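Local atomic coordinates of MaoC-like dehydratase (Phytophthora Capsici, PDB entry 3KH8), a protein that probably hydrates or dehydrates acyl-CoA-type substrates, as a double hot dog lyase of the MaoC-like dehydratase and hydratase 2 family. Residues Asp58-Asp70 with Phe213-Ser226. Residues are numbered along the deposited sequence; the frame is centred on the assembly and turned at random.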
loop_
_atom_site.group_PDB
_atom_site.type_symbol
_atom_site.label_atom_id
_atom_site.label_comp_id
_atom_site.label_asym_id
_atom_site.label_seq_id
_atom_site.Cartn_x
_atom_site.Cartn_y
_atom_site.Cartn_z
ATOM N N ASP A 58 -6.172 6.480 -1.338
ATOM C CA ASP A 58 -5.399 6.816 -0.135
ATOM C C ASP A 58 -5.957 6.123 1.109
ATOM O O ASP A 58 -5.196 5.692 1.972
ATOM C CB ASP A 58 -5.351 8.334 0.098
ATOM C CG ASP A 58 -4.666 9.085 -1.036
ATOM O OD1 ASP A 58 -3.600 8.634 -1.513
ATOM O OD2 ASP A 58 -5.200 10.142 -1.441
ATOM N N LEU A 59 -7.285 6.036 1.199
ATOM C CA LEU A 59 -7.946 5.370 2.324
ATOM C C LEU A 59 -7.636 3.873 2.359
ATOM O O LEU A 59 -7.346 3.317 3.425
ATOM C CB LEU A 59 -9.465 5.598 2.282
ATOM C CG LEU A 59 -10.004 7.034 2.374
ATOM C CD1 LEU A 59 -11.531 7.036 2.303
ATOM C CD2 LEU A 59 -9.536 7.734 3.636
ATOM N N LEU A 60 -7.690 3.234 1.189
ATOM C CA LEU A 60 -7.329 1.822 1.048
ATOM C C LEU A 60 -5.862 1.574 1.395
ATOM O O LEU A 60 -5.543 0.611 2.095
ATOM C CB LEU A 60 -7.637 1.319 -0.371
ATOM C CG LEU A 60 -9.088 1.432 -0.871
ATOM C CD1 LEU A 60 -9.229 0.959 -2.315
ATOM C CD2 LEU A 60 -10.038 0.648 0.019
ATOM N N MET A 61 -4.981 2.449 0.910
ATOM C CA MET A 61 -3.541 2.342 1.168
ATOM C C MET A 61 -3.217 2.463 2.655
ATOM O O MET A 61 -2.322 1.780 3.162
ATOM C CB MET A 61 -2.776 3.413 0.385
ATOM C CG MET A 61 -2.847 3.254 -1.141
ATOM S SD MET A 61 -1.974 4.566 -2.031
ATOM C CE MET A 61 -0.398 4.550 -1.178
ATOM N N TYR A 62 -3.940 3.344 3.340
ATOM C CA TYR A 62 -3.814 3.495 4.787
ATOM C C TYR A 62 -4.299 2.252 5.533
ATOM O O TYR A 62 -3.615 1.761 6.434
ATOM C CB TYR A 62 -4.572 4.737 5.281
ATOM C CG TYR A 62 -4.536 4.886 6.790
ATOM C CD1 TYR A 62 -3.360 5.263 7.445
ATOM C CD2 TYR A 62 -5.670 4.627 7.566
ATOM C CE1 TYR A 62 -3.313 5.393 8.836
ATOM C CE2 TYR A 62 -5.633 4.753 8.968
ATOM C CZ TYR A 62 -4.449 5.135 9.588
ATOM O OH TYR A 62 -4.390 5.264 10.960
ATOM N N ALA A 63 -5.477 1.754 5.160
ATOM C CA ALA A 63 -6.049 0.562 5.792
ATOM C C ALA A 63 -5.089 -0.627 5.720
ATOM O O ALA A 63 -4.838 -1.280 6.737
ATOM C CB ALA A 63 -7.397 0.209 5.166
ATOM N N VAL A 64 -4.531 -0.890 4.536
ATOM C CA VAL A 64 -3.553 -1.978 4.396
ATOM C C VAL A 64 -2.242 -1.652 5.132
ATOM O O VAL A 64 -1.591 -2.547 5.672
ATOM C CB VAL A 64 -3.299 -2.427 2.905
ATOM C CG1 VAL A 64 -4.612 -2.741 2.189
ATOM C CG2 VAL A 64 -2.489 -1.406 2.123
ATOM N N GLY A 65 -1.895 -0.365 5.181
ATOM C CA GLY A 65 -0.709 0.103 5.896
ATOM C C GLY A 65 -0.750 -0.211 7.384
ATOM O O GLY A 65 0.275 -0.527 7.979
ATOM N N ILE A 66 -1.932 -0.125 7.988
ATOM C CA ILE A 66 -2.076 -0.458 9.412
ATOM C C ILE A 66 -2.480 -1.925 9.623
ATOM O O ILE A 66 -2.739 -2.356 10.746
ATOM C CB ILE A 66 -3.019 0.520 10.162
ATOM C CG1 ILE A 66 -4.436 0.503 9.567
ATOM C CG2 ILE A 66 -2.422 1.939 10.161
ATOM C CD1 ILE A 66 -5.479 1.224 10.432
ATOM N N GLY A 67 -2.521 -2.685 8.530
ATOM C CA GLY A 67 -2.752 -4.124 8.600
ATOM C C GLY A 67 -4.207 -4.547 8.658
ATOM O O GLY A 67 -4.496 -5.721 8.891
ATOM N N GLU A 68 -5.126 -3.610 8.443
ATOM C CA GLU A 68 -6.551 -3.946 8.445
ATOM C C GLU A 68 -6.938 -4.685 7.162
ATOM O O GLU A 68 -6.494 -4.316 6.069
ATOM C CB GLU A 68 -7.418 -2.692 8.627
ATOM C CG GLU A 68 -8.911 -2.988 8.822
ATOM C CD GLU A 68 -9.168 -3.988 9.940
ATOM O OE1 GLU A 68 -8.894 -3.656 11.113
ATOM O OE2 GLU A 68 -9.642 -5.109 9.642
ATOM N N SER A 69 -7.754 -5.725 7.312
ATOM C CA SER A 69 -8.206 -6.549 6.191
ATOM C C SER A 69 -9.727 -6.542 6.005
ATOM O O SER A 69 -10.228 -6.987 4.970
ATOM C CB SER A 69 -7.717 -7.990 6.355
ATOM O OG SER A 69 -8.153 -8.538 7.585
ATOM N N ASP A 70 -10.449 -6.043 7.007
ATOM C CA ASP A 70 -11.911 -5.962 6.954
ATOM C C ASP A 70 -12.347 -5.167 5.723
ATOM O O ASP A 70 -11.870 -4.048 5.491
ATOM C CB ASP A 70 -12.447 -5.304 8.229
ATOM C CG ASP A 70 -13.966 -5.386 8.360
ATOM O OD1 ASP A 70 -14.690 -5.417 7.345
ATOM O OD2 ASP A 70 -14.439 -5.401 9.515
ATOM N N PHE A 213 -2.209 -8.571 16.878
ATOM C CA PHE A 213 -1.934 -8.498 15.457
ATOM C C PHE A 213 -0.444 -8.677 15.218
ATOM O O PHE A 213 0.377 -7.934 15.757
ATOM C CB PHE A 213 -2.428 -7.174 14.854
ATOM C CG PHE A 213 -2.109 -7.027 13.389
ATOM C CD1 PHE A 213 -2.797 -7.780 12.436
ATOM C CD2 PHE A 213 -1.108 -6.155 12.963
ATOM C CE1 PHE A 213 -2.496 -7.657 11.079
ATOM C CE2 PHE A 213 -0.800 -6.029 11.614
ATOM C CZ PHE A 213 -1.496 -6.783 10.671
ATOM N N LYS A 214 -0.115 -9.689 14.422
ATOM C CA LYS A 214 1.250 -9.943 13.987
ATOM C C LYS A 214 1.572 -8.976 12.851
ATOM O O LYS A 214 1.019 -9.098 11.754
ATOM C CB LYS A 214 1.379 -11.408 13.535
ATOM C CG LYS A 214 2.667 -11.794 12.798
ATOM C CD LYS A 214 3.892 -11.783 13.689
ATOM C CE LYS A 214 5.092 -12.407 12.976
ATOM N NZ LYS A 214 5.641 -11.535 11.887
ATOM N N THR A 215 2.443 -8.003 13.115
ATOM C CA THR A 215 2.878 -7.094 12.053
ATOM C C THR A 215 3.840 -7.798 11.094
ATOM O O THR A 215 4.496 -8.773 11.463
ATOM C CB THR A 215 3.531 -5.796 12.596
ATOM O OG1 THR A 215 4.799 -6.097 13.197
ATOM C CG2 THR A 215 2.618 -5.101 13.613
ATOM N N SER A 216 3.893 -7.312 9.856
ATOM C CA SER A 216 4.847 -7.801 8.870
ATOM C C SER A 216 6.225 -7.191 9.136
ATOM O O SER A 216 6.313 -6.050 9.583
ATOM C CB SER A 216 4.376 -7.432 7.460
ATOM O OG SER A 216 5.414 -7.622 6.514
ATOM N N PRO A 217 7.308 -7.944 8.857
ATOM C CA PRO A 217 8.639 -7.320 8.898
ATOM C C PRO A 217 8.766 -6.144 7.924
ATOM O O PRO A 217 9.656 -5.308 8.081
ATOM C CB PRO A 217 9.586 -8.458 8.487
ATOM C CG PRO A 217 8.711 -9.525 7.917
ATOM C CD PRO A 217 7.388 -9.390 8.587
ATOM N N HIS A 218 7.871 -6.077 6.941
ATOM C CA HIS A 218 7.895 -5.004 5.951
ATOM C C HIS A 218 6.748 -4.014 6.134
ATOM O O HIS A 218 6.451 -3.227 5.236
ATOM C CB HIS A 218 7.921 -5.599 4.534
ATOM C CG HIS A 218 8.887 -6.735 4.394
ATOM N ND1 HIS A 218 8.510 -7.988 3.964
ATOM C CD2 HIS A 218 10.206 -6.818 4.688
ATOM C CE1 HIS A 218 9.564 -8.787 3.970
ATOM N NE2 HIS A 218 10.603 -8.104 4.412
ATOM N N GLN A 219 6.136 -4.034 7.320
ATOM C CA GLN A 219 4.973 -3.197 7.623
ATOM C C GLN A 219 5.243 -1.704 7.438
ATOM O O GLN A 219 4.384 -0.982 6.931
ATOM C CB GLN A 219 4.458 -3.474 9.043
ATOM C CG GLN A 219 3.069 -2.917 9.337
ATOM C CD GLN A 219 1.949 -3.799 8.811
ATOM O OE1 GLN A 219 1.010 -3.316 8.171
ATOM N NE2 GLN A 219 2.036 -5.097 9.081
ATOM N N ALA A 220 6.429 -1.243 7.842
ATOM C CA ALA A 220 6.788 0.172 7.693
ATOM C C ALA A 220 6.940 0.586 6.231
ATOM O O ALA A 220 6.685 1.740 5.884
ATOM C CB ALA A 220 8.060 0.499 8.474
ATOM N N GLN A 221 7.351 -0.356 5.382
ATOM C CA GLN A 221 7.499 -0.095 3.941
ATOM C C GLN A 221 6.152 0.213 3.297
ATOM O O GLN A 221 6.079 0.963 2.316
ATOM C CB GLN A 221 8.147 -1.283 3.225
ATOM C CG GLN A 221 9.548 -1.663 3.716
ATOM C CD GLN A 221 10.215 -2.690 2.815
ATOM O OE1 GLN A 221 9.563 -3.306 1.973
ATOM N NE2 GLN A 221 11.521 -2.877 2.986
ATOM N N VAL A 222 5.091 -0.372 3.853
ATOM C CA VAL A 222 3.733 -0.140 3.356
ATOM C C VAL A 222 3.109 1.064 4.060
ATOM O O VAL A 222 2.529 1.937 3.409
ATOM C CB VAL A 222 2.824 -1.396 3.527
ATOM C CG1 VAL A 222 1.460 -1.174 2.867
ATOM C CG2 VAL A 222 3.492 -2.623 2.927
ATOM N N TYR A 223 3.241 1.119 5.385
ATOM C CA TYR A 223 2.642 2.214 6.161
ATOM C C TYR A 223 3.151 3.602 5.753
ATOM O O TYR A 223 2.379 4.561 5.722
ATOM C CB TYR A 223 2.793 2.005 7.679
ATOM C CG TYR A 223 2.144 3.130 8.451
ATOM C CD1 TYR A 223 0.765 3.158 8.648
ATOM C CD2 TYR A 223 2.900 4.198 8.932
ATOM C CE1 TYR A 223 0.160 4.208 9.324
ATOM C CE2 TYR A 223 2.299 5.260 9.607
ATOM C CZ TYR A 223 0.932 5.251 9.802
ATOM O OH TYR A 223 0.330 6.284 10.461
ATOM N N ARG A 224 4.438 3.708 5.429
ATOM C CA ARG A 224 5.033 5.004 5.051
ATOM C C ARG A 224 4.365 5.659 3.833
ATOM O O ARG A 224 4.463 6.877 3.635
ATOM C CB ARG A 224 6.548 4.882 4.844
ATOM C CG ARG A 224 6.998 4.027 3.661
ATOM C CD ARG A 224 8.464 3.614 3.827
ATOM N NE ARG A 224 9.374 4.764 3.798
ATOM C CZ ARG A 224 9.846 5.325 2.687
ATOM N NH1 ARG A 224 9.509 4.840 1.495
ATOM N NH2 ARG A 224 10.670 6.369 2.766
ATOM N N LEU A 225 3.675 4.846 3.033
ATOM C CA LEU A 225 3.041 5.322 1.806
ATOM C C LEU A 225 1.818 6.195 2.086
ATOM O O LEU A 225 1.265 6.808 1.175
ATOM C CB LEU A 225 2.709 4.145 0.869
ATOM C CG LEU A 225 3.897 3.232 0.508
ATOM C CD1 LEU A 225 3.516 2.125 -0.472
ATOM C CD2 LEU A 225 5.060 4.031 -0.034
ATOM N N SER A 226 1.416 6.262 3.353
ATOM C CA SER A 226 0.332 7.144 3.778
ATOM C C SER A 226 0.817 8.545 4.176
ATOM O O SER A 226 0.012 9.389 4.574
ATOM C CB SER A 226 -0.482 6.496 4.907
ATOM O OG SER A 226 -1.259 5.419 4.405
HETATM O O HOH W 1 -2.577 6.536 2.166
HETATM O O HOH W 2 0.039 2.924 4.044
HETATM O O HOH W 3 -1.855 5.839 11.876
#
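Helices 58-65 and 219-223 run nearly antiparallel at 163°, and Gly65 lets the backbones close in until its CA lies 4.0 Å from Tyr223 CA. Val222 CG1 packs on Gly65 CA and meets Val64 CG2. The side chains of Tyr62 and Tyr223 lie side by side and point the same way, each with CG anti to its own backbone N (chi1 177° and -179°). Tyr62 CE1 is 3.7 Å from Tyr223 CE1, and one water joins the two hydroxyls. Ile66 CG2 touches Tyr223 at CE1, 3.5 Å away, and Leu252 and Cys253 of helix 251-266 also pack on the Tyr223 side chain. The two helices come from the two halves of a double hot dog fold, 58-65 from the hydratase 2 N-terminal region and 219-223 from the MaoC-like region. Ser226 OG sits at the edge of the Tyr62 ring, 3.5 Å from Tyr62 CB. It hydrogen-bonds two further waters. One reaches across to Asp58 O; the other lies within bonding distance of Met61 O on the facing helix and Val222 O on its own. The Met61 chain, bent at its end, brings CE to 3.7 Å from Leu225 CB. Met61 also packs on Met61 of the second subunit. Helix 58-65 ends in a Schellman motif with Gly67 as C-prime residue, where Phe213 CZ comes within 3.6 Å of Gly67 CA. Arg260 makes a cation-pi contact with Phe213 and also hydrogen-bonds Ile66 O.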